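Local coordinates for ancillary protein 2 (Streptococcus pyogenes, PDB 4C0Z), which forms the thioester-bearing N-terminal domain of a pilus-tip adhesin that can bind covalently to targets on host cell surfaces, at residues M167-A170 / L171-I175. Residues are numbered along the deposited sequence; the frame is centred on the assembly and turned at random.
Sequences MRNA and LKRLI
The carboxamide of Asn169 and the side chain of Arg173 meet one turn apart, and they do so loosely: OD1 of Asn169 lies 4.2 Å from CD of Arg173, and the guanidinium of Arg173 does not stack on the amide. The flat groups that carry more of the contact are the peptide carbonyls. Lys172 N bonds Arg168 O at 3.2 Å and Leu171 N bonds Met167 O at 3.0 Å. Arg173 N to Asn169 O (3.1 Å) and Leu174 N to Ala170 O (3.0 Å) continue the series. These four successive i to i+4 bonds are the α-helical pattern, here in the last two turns of helix 161-174, within the thioester domain; a further one, Ile175 N to Leu171 O, reaches the residue just past its end. Aliphatic carbons also lie against two of these acceptors. CG of Arg173 comes within 3.4 Å of Asn169 O because chi1 of -68° sets it beside its own backbone N and anti to the carbonyl carbon. Leu174 has the same kind of first torsion (chi1 -71°), which carries its CG to 3.3 Å from Ala170 O. Inward, Met167 packs on Asn125 and Val129, and Leu171 on Asn132, all of helix 123-138, while Ala170 rests against Ile121. Lys172 touches Thr146 on a more exposed side. The polar ends of the two arginines have partners outside these turns: NE of Arg168 bonds the carbonyl of Ala149, and NE of Arg173 forms a salt bridge with Glu179 OE2.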
# COMPACT_ATOMS: atom_id res chain seq x y z
N MET I 167 -16.97 -8.11 -11.03
CA MET I 167 -16.09 -7.66 -9.96
C MET I 167 -16.53 -6.32 -9.38
O MET I 167 -16.65 -6.19 -8.16
CB MET I 167 -14.62 -7.63 -10.42
CG MET I 167 -14.00 -9.00 -10.52
SD MET I 167 -12.28 -8.89 -11.05
CE MET I 167 -12.44 -9.12 -12.69
N ARG I 168 -16.85 -5.35 -10.26
CA ARG I 168 -17.32 -4.01 -9.90
C ARG I 168 -18.62 -4.06 -9.09
O ARG I 168 -18.76 -3.35 -8.08
CB ARG I 168 -17.48 -3.14 -11.15
CG ARG I 168 -16.15 -2.72 -11.75
CD ARG I 168 -16.31 -1.96 -13.05
NE ARG I 168 -15.06 -1.29 -13.39
CZ ARG I 168 -14.75 -0.82 -14.59
NH1 ARG I 168 -15.59 -0.95 -15.60
NH2 ARG I 168 -13.58 -0.22 -14.79
N ASN I 169 -19.56 -4.92 -9.51
CA ASN I 169 -20.85 -5.10 -8.85
C ASN I 169 -20.69 -5.77 -7.48
O ASN I 169 -21.35 -5.36 -6.52
CB ASN I 169 -21.83 -5.87 -9.74
CG ASN I 169 -23.24 -5.33 -9.70
OD1 ASN I 169 -23.78 -4.98 -8.64
ND2 ASN I 169 -23.84 -5.17 -10.87
N ALA I 170 -19.81 -6.79 -7.40
CA ALA I 170 -19.55 -7.52 -6.16
C ALA I 170 -18.88 -6.62 -5.11
O ALA I 170 -19.24 -6.71 -3.94
CB ALA I 170 -18.72 -8.76 -6.42
N LEU I 171 -17.96 -5.72 -5.54
CA LEU I 171 -17.29 -4.76 -4.65
C LEU I 171 -18.31 -3.78 -4.06
O LEU I 171 -18.30 -3.54 -2.85
CB LEU I 171 -16.16 -4.00 -5.38
CG LEU I 171 -15.39 -2.95 -4.55
CD1 LEU I 171 -14.55 -3.59 -3.44
CD2 LEU I 171 -14.52 -2.08 -5.46
N LYS I 172 -19.22 -3.26 -4.93
CA LYS I 172 -20.30 -2.34 -4.58
C LYS I 172 -21.17 -2.92 -3.47
O LYS I 172 -21.47 -2.23 -2.48
CB LYS I 172 -21.16 -2.02 -5.83
CG LYS I 172 -22.13 -0.87 -5.63
CD LYS I 172 -23.13 -0.75 -6.77
CE LYS I 172 -23.94 0.52 -6.70
NZ LYS I 172 -24.89 0.54 -5.56
N ARG I 173 -21.56 -4.20 -3.62
CA ARG I 173 -22.40 -4.91 -2.66
C ARG I 173 -21.68 -5.18 -1.34
O ARG I 173 -22.28 -4.97 -0.29
CB ARG I 173 -22.97 -6.19 -3.28
CG ARG I 173 -23.98 -5.93 -4.40
CD ARG I 173 -24.38 -7.21 -5.11
NE ARG I 173 -25.34 -8.00 -4.34
CZ ARG I 173 -25.73 -9.23 -4.65
NH1 ARG I 173 -25.24 -9.83 -5.73
NH2 ARG I 173 -26.61 -9.87 -3.89
N LEU I 174 -20.40 -5.60 -1.38
CA LEU I 174 -19.59 -5.91 -0.19
C LEU I 174 -19.31 -4.71 0.74
O LEU I 174 -19.24 -4.90 1.95
CB LEU I 174 -18.25 -6.57 -0.57
CG LEU I 174 -18.27 -7.99 -1.10
CD1 LEU I 174 -16.89 -8.42 -1.55
CD2 LEU I 174 -18.82 -8.97 -0.07
N ILE I 175 -19.13 -3.51 0.17
CA ILE I 175 -18.79 -2.32 0.97
C ILE I 175 -20.03 -1.53 1.42
O ILE I 175 -19.88 -0.50 2.08
CB ILE I 175 -17.74 -1.40 0.27
CG1 ILE I 175 -18.29 -0.77 -1.03
CG2 ILE I 175 -16.42 -2.16 0.05
CD1 ILE I 175 -17.59 0.47 -1.49